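Local structure of beta-N-acetylhexosaminidase (5BU9) at residues N146-Y151 / G190-N195; G201-V206 / T232-Q237; Q9-L14 / A324-A329; G292-L297 / A330-A335. The protein probably hydrolyses terminal non-reducing N-acetyl-D-hexosamine residues in N-acetyl-beta-D-hexosaminides, as a member of glycosyl hydrolase family 3. One frame throughout, in Å; residues are numbered along the deposited sequence.

The four contacts belong to one TIM-barrel domain and form two groups. Contacts 1 and 2, with centres 12 Å apart, join segments that follow barrel strands, and meet through R191 and V192, which pack on V202, D204 and V206. Contacts 3 and 4, with centres 7 Å apart, share helix 320-336, and L14 O lies 2.8 Å from V296 N, a probable backbone hydrogen bond. The centres of contacts 1 and 3 lie 32 Å apart, on opposite sides of the chain's centre. In family 3 the loops after the barrel strands line the active site; contact 1 is of this kind, and the N195 side chain is about 5 Å from a bound glycerol, probably from the crystallisation liquor.

Contact 1: N146-Y151 / G190-N195; sequences NPPIGY and GRVTEN
N146 supplies the hydrogen bond to V192: its ND2 donates to V192 O at 2.8 Å, with an N-H...O angle of 153°. The donor arrives in the carbonyl plane on a lone pair, although the acceptor is a little tilted from the amide plane of N146. With CG anti to the backbone N (chi1 171°), the amide reaches across to the bend at G190-V192 and lies against the peptide of G190, N146 CG being 3.3 Å from G190 O. ND2 also bonds to L189 O. Meanwhile OD1 ties up its own loop, accepting an almost straight bond of 2.7 Å from G150 N and a weak one from I149 N. A CA-H...O contact, N146 CA to V192 O at 3.5 Å, adds a second approach to that carbonyl.

The packing rests on two prolines. P147 lays its ring along the backbone of T193, with P147 CG 3.4 Å from T193 O, and turns its CB to N195 CB at 4.0 Å. P148 CG meets V192 CG2 at 3.6 Å, the two side chains crossing obliquely. R191 starts away from the N146-Y151 segment, and its NH1 forms a salt bridge with D211.

Both segments are loops that follow parallel strands of the barrel, 128-129 and 180-186, as expected of loops bordering a family 3 active site. No strand pairing joins them; their polar link is one buried amide, ND2 bonding to V192 O and L189 O and OD1 to its own loop, while stiff prolines supply the packing and limit how the first loop can bend.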
# COMPACT_ATOMS: atom_id res chain seq x y z
N ASN A 146 -7.10 1.96 20.04
CA ASN A 146 -6.44 1.40 18.85
C ASN A 146 -5.57 2.46 18.14
O ASN A 146 -6.08 3.29 17.36
CB ASN A 146 -7.51 0.85 17.88
CG ASN A 146 -6.93 0.45 16.53
OD1 ASN A 146 -7.19 1.10 15.51
ND2 ASN A 146 -6.14 -0.62 16.52
N PRO A 147 -4.26 2.46 18.42
CA PRO A 147 -3.42 3.59 18.00
C PRO A 147 -3.34 3.85 16.47
O PRO A 147 -3.39 5.01 16.08
CB PRO A 147 -2.03 3.23 18.59
CG PRO A 147 -2.37 2.35 19.79
CD PRO A 147 -3.52 1.50 19.26
N PRO A 148 -3.23 2.81 15.62
CA PRO A 148 -3.11 3.20 14.20
C PRO A 148 -4.41 3.66 13.52
O PRO A 148 -4.39 4.57 12.67
CB PRO A 148 -2.60 1.92 13.51
CG PRO A 148 -3.01 0.80 14.39
CD PRO A 148 -2.96 1.37 15.81
N ILE A 149 -5.53 3.04 13.83
CA ILE A 149 -6.73 3.34 13.05
C ILE A 149 -7.73 4.13 13.90
O ILE A 149 -8.04 5.28 13.59
CB ILE A 149 -7.39 2.05 12.51
CG1 ILE A 149 -6.38 1.18 11.72
CG2 ILE A 149 -8.65 2.40 11.67
CD1 ILE A 149 -5.58 1.95 10.65
N GLY A 150 -8.24 3.51 14.95
CA GLY A 150 -9.28 4.10 15.76
C GLY A 150 -8.92 5.48 16.28
O GLY A 150 -9.71 6.40 16.19
N TYR A 151 -7.71 5.60 16.84
CA TYR A 151 -7.25 6.84 17.46
C TYR A 151 -7.37 8.03 16.50
O TYR A 151 -7.65 9.14 16.92
CB TYR A 151 -5.78 6.70 17.93
CG TYR A 151 -5.25 7.94 18.60
CD1 TYR A 151 -5.57 8.23 19.94
CD2 TYR A 151 -4.45 8.84 17.90
CE1 TYR A 151 -5.10 9.40 20.54
CE2 TYR A 151 -3.98 10.01 18.49
CZ TYR A 151 -4.31 10.28 19.81
OH TYR A 151 -3.82 11.44 20.39
N GLY A 190 -7.29 -2.76 13.03
CA GLY A 190 -8.19 -2.03 13.90
C GLY A 190 -8.30 -2.57 15.31
O GLY A 190 -9.09 -2.05 16.09
N ARG A 191 -7.53 -3.60 15.65
CA ARG A 191 -7.66 -4.19 16.98
C ARG A 191 -6.33 -4.31 17.75
O ARG A 191 -6.33 -4.77 18.90
CB ARG A 191 -8.34 -5.56 16.87
CG ARG A 191 -9.65 -5.49 16.04
CD ARG A 191 -10.48 -6.78 16.25
NE ARG A 191 -10.95 -6.84 17.62
CZ ARG A 191 -11.77 -7.76 18.12
NH1 ARG A 191 -12.23 -8.75 17.35
NH2 ARG A 191 -12.12 -7.67 19.40
N VAL A 192 -5.22 -3.87 17.17
CA VAL A 192 -3.97 -3.81 17.95
C VAL A 192 -4.07 -2.69 18.98
O VAL A 192 -4.80 -1.72 18.78
CB VAL A 192 -2.74 -3.59 17.07
CG1 VAL A 192 -2.43 -4.84 16.21
CG2 VAL A 192 -2.93 -2.34 16.20
N THR A 193 -3.34 -2.83 20.09
CA THR A 193 -3.31 -1.81 21.12
C THR A 193 -1.98 -1.03 21.13
O THR A 193 -1.77 -0.18 21.99
CB THR A 193 -3.52 -2.44 22.47
OG1 THR A 193 -2.62 -3.56 22.58
CG2 THR A 193 -4.97 -2.92 22.64
N GLU A 194 -1.10 -1.33 20.18
CA GLU A 194 0.14 -0.56 19.98
C GLU A 194 0.32 -0.21 18.53
O GLU A 194 -0.34 -0.77 17.68
CB GLU A 194 1.36 -1.32 20.47
CG GLU A 194 1.49 -1.30 22.01
CD GLU A 194 0.90 -2.55 22.59
OE1 GLU A 194 0.31 -2.47 23.70
OE2 GLU A 194 1.02 -3.61 21.91
N ASN A 195 1.24 0.72 18.27
CA ASN A 195 1.48 1.20 16.90
C ASN A 195 2.75 0.58 16.29
O ASN A 195 3.86 0.79 16.79
CB ASN A 195 1.60 2.73 16.89
CG ASN A 195 1.30 3.32 15.53
OD1 ASN A 195 1.56 2.72 14.49
ND2 ASN A 195 0.75 4.52 15.54

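Contact 2: G201-V206 / T232-Q237; sequences GVVDDV and TAVYSQ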
# COMPACT_ATOMS: atom_id res chain seq x y z
N GLY A 201 7.30 -5.85 18.37
CA GLY A 201 6.63 -6.91 19.11
C GLY A 201 5.14 -6.65 19.23
O GLY A 201 4.50 -7.08 20.20
N VAL A 202 4.57 -5.92 18.28
CA VAL A 202 3.13 -5.68 18.28
C VAL A 202 2.39 -6.93 17.90
O VAL A 202 2.57 -7.49 16.82
CB VAL A 202 2.72 -4.56 17.36
CG1 VAL A 202 1.20 -4.47 17.36
CG2 VAL A 202 3.32 -3.26 17.80
N VAL A 203 1.56 -7.38 18.83
CA VAL A 203 0.82 -8.63 18.69
C VAL A 203 -0.66 -8.30 18.79
O VAL A 203 -1.08 -7.66 19.76
CB VAL A 203 1.20 -9.68 19.76
CG1 VAL A 203 0.20 -10.89 19.68
CG2 VAL A 203 2.61 -10.14 19.56
N ASP A 204 -1.42 -8.72 17.79
CA ASP A 204 -2.88 -8.72 17.84
C ASP A 204 -3.27 -10.11 18.37
O ASP A 204 -2.94 -11.13 17.76
CB ASP A 204 -3.47 -8.46 16.44
CG ASP A 204 -4.99 -8.69 16.36
OD1 ASP A 204 -5.49 -9.69 16.90
OD2 ASP A 204 -5.68 -7.88 15.71
N ASP A 205 -3.98 -10.14 19.50
CA ASP A 205 -4.38 -11.41 20.12
C ASP A 205 -5.86 -11.79 19.94
O ASP A 205 -6.32 -12.70 20.60
CB ASP A 205 -4.05 -11.38 21.63
CG ASP A 205 -4.86 -10.35 22.41
OD1 ASP A 205 -5.47 -9.45 21.80
OD2 ASP A 205 -4.85 -10.44 23.67
N VAL A 206 -6.60 -11.09 19.07
CA VAL A 206 -8.06 -11.30 18.97
C VAL A 206 -8.55 -11.51 17.54
O VAL A 206 -9.58 -12.15 17.35
CB VAL A 206 -8.83 -10.13 19.59
CG1 VAL A 206 -8.72 -10.17 21.10
CG2 VAL A 206 -8.29 -8.81 19.03
N THR A 232 2.05 -5.29 9.42
CA THR A 232 3.25 -5.94 9.94
C THR A 232 3.05 -6.45 11.36
O THR A 232 3.97 -6.98 11.96
CB THR A 232 4.48 -5.04 9.93
OG1 THR A 232 4.19 -3.86 10.66
CG2 THR A 232 4.91 -4.68 8.51
N ALA A 233 1.85 -6.30 11.90
CA ALA A 233 1.52 -6.83 13.23
C ALA A 233 1.65 -8.35 13.25
O ALA A 233 1.56 -9.00 12.21
CB ALA A 233 0.10 -6.41 13.62
N VAL A 234 1.87 -8.92 14.43
CA VAL A 234 1.88 -10.38 14.57
C VAL A 234 0.49 -10.80 15.02
O VAL A 234 -0.02 -10.27 16.00
CB VAL A 234 2.94 -10.86 15.55
CG1 VAL A 234 2.83 -12.33 15.68
CG2 VAL A 234 4.35 -10.49 15.05
N TYR A 235 -0.14 -11.73 14.29
CA TYR A 235 -1.53 -12.13 14.58
C TYR A 235 -1.55 -13.50 15.27
O TYR A 235 -1.51 -14.52 14.60
CB TYR A 235 -2.39 -12.16 13.29
CG TYR A 235 -2.61 -10.76 12.77
CD1 TYR A 235 -1.62 -10.10 12.04
CD2 TYR A 235 -3.78 -10.06 13.09
CE1 TYR A 235 -1.79 -8.76 11.62
CE2 TYR A 235 -3.96 -8.72 12.67
CZ TYR A 235 -2.96 -8.09 11.93
OH TYR A 235 -3.15 -6.81 11.50
N SER A 236 -1.63 -13.49 16.60
CA SER A 236 -1.66 -14.69 17.43
C SER A 236 -2.60 -15.78 16.95
O SER A 236 -2.26 -16.97 16.99
CB SER A 236 -2.07 -14.33 18.85
OG SER A 236 -1.01 -13.75 19.55
N GLN A 237 -3.78 -15.39 16.49
CA GLN A 237 -4.84 -16.38 16.19
C GLN A 237 -4.85 -16.83 14.74
O GLN A 237 -5.74 -17.59 14.34
CB GLN A 237 -6.23 -15.80 16.51
CG GLN A 237 -6.32 -15.08 17.85
CD GLN A 237 -6.00 -16.00 19.00
OE1 GLN A 237 -6.41 -17.16 19.01
NE2 GLN A 237 -5.25 -15.49 19.97
O HOH W 1 -4.61 -12.69 16.09
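V234 uses both its backbone N and O: V234 N donates to V202 O at 2.9 Å, and V234 O accepts from D204 N at 2.8 Å. S236 N donates to D204 O at 2.9 Å and completes the parallel ladder, in which V203 pairs with V234 and D204 with Y235. A water bridges D204 O and Q237 N, and Q237 NE2 adds a weak bond to D205 O.

The D204 carboxylate, with CG anti to the backbone N (chi1 170°), closes an Asx turn, OD1 accepting from V206 N at 2.8 Å, while OD2 bonds to T207 OG1. The same torsion sets it obliquely beside the CD2-CE2 side of the Y235 ring, the planes 34° apart and D204 OD2 3.6 Å from Y235 CE2. With an alanine for D204, V206 N and T207 OG1 would probably lose their acceptor and the Y235 ring a neighbour. On the other face V203 CG2 packs on V234 CB at 4.1 Å.

This two-stranded sheet is separate from the barrel sheet. Helix 212-222 and barrel strand 227-230 lie between its strands in sequence, and Y235 OH ties it back to the barrel loops through G188 O and S231 OG.

Contact 3: Q9-L14 / A324-A329; sequences QRVGQL and AIVDDA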
# COMPACT_ATOMS: atom_id res chain seq x y z
N GLN A 9 15.51 -5.21 -13.80
CA GLN A 9 14.32 -4.42 -14.03
C GLN A 9 13.07 -5.10 -13.45
O GLN A 9 12.18 -4.40 -12.96
CB GLN A 9 14.15 -4.16 -15.52
CG GLN A 9 15.18 -3.17 -16.07
CD GLN A 9 15.20 -3.20 -17.57
OE1 GLN A 9 14.80 -4.18 -18.17
NE2 GLN A 9 15.66 -2.11 -18.20
N ARG A 10 12.99 -6.43 -13.48
CA ARG A 10 11.83 -7.11 -12.90
C ARG A 10 11.81 -6.96 -11.38
O ARG A 10 10.78 -6.60 -10.80
CB ARG A 10 11.80 -8.60 -13.29
CG ARG A 10 11.62 -8.82 -14.79
CD ARG A 10 11.21 -10.26 -15.15
NE ARG A 10 12.15 -11.29 -14.69
CZ ARG A 10 13.25 -11.69 -15.34
NH1 ARG A 10 13.60 -11.14 -16.49
NH2 ARG A 10 14.01 -12.65 -14.84
N VAL A 11 12.96 -7.18 -10.74
CA VAL A 11 13.09 -6.90 -9.32
C VAL A 11 12.68 -5.45 -9.04
O VAL A 11 11.90 -5.18 -8.12
CB VAL A 11 14.51 -7.17 -8.85
CG1 VAL A 11 14.66 -6.66 -7.43
CG2 VAL A 11 14.79 -8.64 -8.89
N GLY A 12 13.16 -4.52 -9.86
CA GLY A 12 12.85 -3.12 -9.69
C GLY A 12 11.36 -2.88 -9.66
O GLY A 12 10.88 -2.03 -8.91
N GLN A 13 10.60 -3.65 -10.42
CA GLN A 13 9.14 -3.49 -10.38
C GLN A 13 8.48 -3.86 -9.04
O GLN A 13 7.32 -3.49 -8.82
CB GLN A 13 8.49 -4.32 -11.49
CG GLN A 13 8.87 -3.87 -12.83
CD GLN A 13 8.29 -2.51 -13.15
OE1 GLN A 13 7.09 -2.29 -12.99
NE2 GLN A 13 9.14 -1.59 -13.59
N LEU A 14 9.19 -4.62 -8.20
CA LEU A 14 8.70 -5.11 -6.90
C LEU A 14 8.95 -4.11 -5.76
O LEU A 14 8.75 -4.43 -4.57
CB LEU A 14 9.35 -6.46 -6.56
CG LEU A 14 9.30 -7.54 -7.65
CD1 LEU A 14 9.83 -8.86 -7.07
CD2 LEU A 14 7.88 -7.72 -8.20
N ALA A 324 11.96 -17.75 -9.07
CA ALA A 324 10.66 -18.07 -9.66
C ALA A 324 9.59 -17.25 -8.95
O ALA A 324 8.66 -16.75 -9.58
CB ALA A 324 10.36 -19.59 -9.59
N ILE A 325 9.75 -17.07 -7.64
CA ILE A 325 8.84 -16.24 -6.87
C ILE A 325 8.87 -14.77 -7.33
O ILE A 325 7.83 -14.14 -7.55
CB ILE A 325 9.14 -16.37 -5.36
CG1 ILE A 325 8.69 -17.78 -4.88
CG2 ILE A 325 8.45 -15.23 -4.55
CD1 ILE A 325 9.16 -18.13 -3.45
N VAL A 326 10.07 -14.25 -7.49
CA VAL A 326 10.28 -12.92 -8.06
C VAL A 326 9.61 -12.77 -9.42
O VAL A 326 8.92 -11.79 -9.66
CB VAL A 326 11.78 -12.62 -8.18
CG1 VAL A 326 12.04 -11.47 -9.13
CG2 VAL A 326 12.33 -12.30 -6.78
N ASP A 327 9.76 -13.75 -10.30
CA ASP A 327 9.17 -13.65 -11.64
C ASP A 327 7.64 -13.60 -11.62
O ASP A 327 7.03 -12.89 -12.43
CB ASP A 327 9.64 -14.79 -12.55
CG ASP A 327 11.03 -14.54 -13.12
OD1 ASP A 327 11.51 -13.41 -12.98
OD2 ASP A 327 11.66 -15.46 -13.71
N ASP A 328 7.01 -14.35 -10.71
CA ASP A 328 5.55 -14.33 -10.58
C ASP A 328 5.06 -12.97 -10.09
O ASP A 328 4.00 -12.46 -10.49
CB ASP A 328 5.07 -15.40 -9.59
CG ASP A 328 5.19 -16.82 -10.14
OD1 ASP A 328 5.51 -17.00 -11.33
OD2 ASP A 328 4.96 -17.77 -9.36
N ALA A 329 5.82 -12.41 -9.15
CA ALA A 329 5.48 -11.14 -8.56
C ALA A 329 5.52 -10.04 -9.64
O ALA A 329 4.59 -9.25 -9.77
CB ALA A 329 6.45 -10.82 -7.41
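L14 fits its branched end against the helix of A324-A329: L14 CD2 touches A329 CB at 3.5 Å, and L14 CD1 lies 4.0 Å from V326 CG1. That same methyl of V326 meets V11 CG2, also at 4.0 Å. V326 CG1 stands anti to the backbone N (chi1 163°), which turns it into the angle between V11 and L14. Other helices extend this apolar centre: V312 of helix 305-318 touches both V11 and V326, and I289 of helix 281-291 touches L14.

Helix 7-12 leads into strand 15-20, the first of the TIM barrel, whereas helix 320-336 is the last helix of the chain. The contact therefore brings the two ends of the domain together across 309 intervening residues.

Toward the partly exposed edge lies the salt bridge of R10 with D327. R10 NE donates to D327 OD1 at 2.8 Å, and R10 NH2 adds a weak bond of 3.2 Å to the same D327 OD1. The oxygen sits at the guanidinium edge, but NE meets it from above the carboxylate plane, the two flat groups being 63° apart. A bend at chi3 (-58°) brings NE round to the acid. A leucine in place of R10 would probably leave the D327 carboxylate without its cationic mate. R10 NH1 turns instead to L5 O, in a weak hydrogen bond.

Contact 4: G292-L297 / A330-A335; sequences GTDIVL and ARRVLA
D294 meets both R332 and V333 at the foot of the TIM barrel, where the chain enters strand 296-298, the last of the barrel, and helix 320-336 packs beside it. The turn into this strand starts at G292, whose positive phi belongs to a Schellman motif ending helix 281-291.

D294 has the most surface buried. Its CB points toward the helix, and D294 OD1 receives R332 NH1 at 2.6 Å, a salt bridge with an N-H...O angle of 147°. OD2 has its own partners, R256 NH2 in a second salt bridge and V265 N, so each oxygen of this buried carboxylate is bonded. R256 NH2 and R332 NH1 lie close together, and the negative charge between them probably offsets their repulsion.

V333 supplies the apolar side. With V333 CG1 anti to the backbone N (chi1 174°), CG2 is the methyl that meets D294 and I295, 3.9 Å from D294 CB and 3.8 Å from I295 CG1. Beyond it, I295 touches M16 of strand 15-20 and V264 of strand 264-267, within the wall of the barrel.

R332 is extended from CG to NE and crosses D294 at about a right angle. The acid oxygen lies in the guanidinium plane at its edge, and NH1 meets it on the syn side, with the two planes 44° apart. R332 CD lies obliquely off the two carboxylate oxygens, 3.5 Å from D294 OD1 and 3.6 Å from D294 OD2.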
# COMPACT_ATOMS: atom_id res chain seq x y z
N GLY A 292 4.71 -13.76 -0.42
CA GLY A 292 3.80 -13.64 -1.56
C GLY A 292 3.57 -12.16 -1.88
O GLY A 292 2.61 -11.83 -2.55
N THR A 293 4.41 -11.27 -1.36
CA THR A 293 4.34 -9.85 -1.64
C THR A 293 4.78 -9.49 -3.06
O THR A 293 5.81 -9.99 -3.54
CB THR A 293 5.24 -9.07 -0.69
OG1 THR A 293 4.77 -9.24 0.64
CG2 THR A 293 5.27 -7.60 -1.05
N ASP A 294 4.06 -8.59 -3.72
CA ASP A 294 4.50 -8.08 -5.05
C ASP A 294 5.16 -6.70 -5.01
O ASP A 294 6.02 -6.38 -5.83
CB ASP A 294 3.30 -8.05 -5.99
CG ASP A 294 2.50 -9.37 -5.94
OD1 ASP A 294 3.09 -10.47 -6.12
OD2 ASP A 294 1.29 -9.30 -5.67
N ILE A 295 4.79 -5.88 -4.05
CA ILE A 295 5.46 -4.58 -3.96
C ILE A 295 5.88 -4.27 -2.51
O ILE A 295 5.05 -4.25 -1.60
CB ILE A 295 4.56 -3.44 -4.54
CG1 ILE A 295 4.31 -3.63 -6.04
CG2 ILE A 295 5.19 -2.05 -4.23
CD1 ILE A 295 3.34 -2.56 -6.67
N VAL A 296 7.18 -4.06 -2.32
CA VAL A 296 7.74 -3.71 -1.03
C VAL A 296 7.77 -2.19 -0.93
O VAL A 296 8.43 -1.50 -1.73
CB VAL A 296 9.13 -4.31 -0.87
CG1 VAL A 296 9.73 -3.95 0.49
CG2 VAL A 296 9.07 -5.86 -1.06
N LEU A 297 7.03 -1.65 0.03
CA LEU A 297 6.91 -0.21 0.18
C LEU A 297 8.11 0.31 0.99
O LEU A 297 8.32 -0.13 2.11
CB LEU A 297 5.59 0.15 0.84
CG LEU A 297 5.34 1.64 1.08
CD1 LEU A 297 5.33 2.39 -0.24
CD2 LEU A 297 4.04 1.86 1.85
N ALA A 330 6.59 -10.03 -10.45
CA ALA A 330 6.75 -9.00 -11.47
C ALA A 330 5.64 -9.09 -12.49
O ALA A 330 5.16 -8.08 -12.99
CB ALA A 330 8.10 -9.12 -12.13
N ARG A 331 5.18 -10.32 -12.75
CA ARG A 331 4.10 -10.52 -13.71
C ARG A 331 2.80 -9.90 -13.18
O ARG A 331 2.05 -9.33 -13.96
CB ARG A 331 3.91 -12.01 -14.03
CG ARG A 331 3.75 -12.34 -15.49
CD ARG A 331 3.73 -13.87 -15.75
NE ARG A 331 5.04 -14.45 -15.55
CZ ARG A 331 5.32 -15.37 -14.63
NH1 ARG A 331 4.35 -15.82 -13.85
NH2 ARG A 331 6.57 -15.85 -14.53
N ARG A 332 2.52 -10.01 -11.87
CA ARG A 332 1.31 -9.37 -11.30
C ARG A 332 1.40 -7.87 -11.40
O ARG A 332 0.41 -7.19 -11.69
CB ARG A 332 1.08 -9.74 -9.84
CG ARG A 332 0.89 -11.25 -9.66
CD ARG A 332 0.59 -11.66 -8.25
NE ARG A 332 0.77 -13.09 -8.10
CZ ARG A 332 1.78 -13.67 -7.47
NH1 ARG A 332 2.70 -12.94 -6.86
NH2 ARG A 332 1.85 -15.01 -7.42
N VAL A 333 2.60 -7.36 -11.14
CA VAL A 333 2.79 -5.93 -11.18
C VAL A 333 2.64 -5.40 -12.61
O VAL A 333 1.91 -4.43 -12.82
CB VAL A 333 4.13 -5.55 -10.59
CG1 VAL A 333 4.38 -4.04 -10.79
CG2 VAL A 333 4.17 -5.93 -9.10
N LEU A 334 3.25 -6.05 -13.60
CA LEU A 334 3.11 -5.58 -14.97
C LEU A 334 1.65 -5.69 -15.44
O LEU A 334 1.14 -4.80 -16.12
CB LEU A 334 4.03 -6.33 -15.93
CG LEU A 334 5.51 -6.15 -15.57
CD1 LEU A 334 6.36 -7.07 -16.40
CD2 LEU A 334 5.94 -4.72 -15.77
N ALA A 335 0.98 -6.77 -15.06
CA ALA A 335 -0.43 -6.93 -15.43
C ALA A 335 -1.31 -5.85 -14.79
O ALA A 335 -2.26 -5.40 -15.41
CB ALA A 335 -0.92 -8.29 -15.04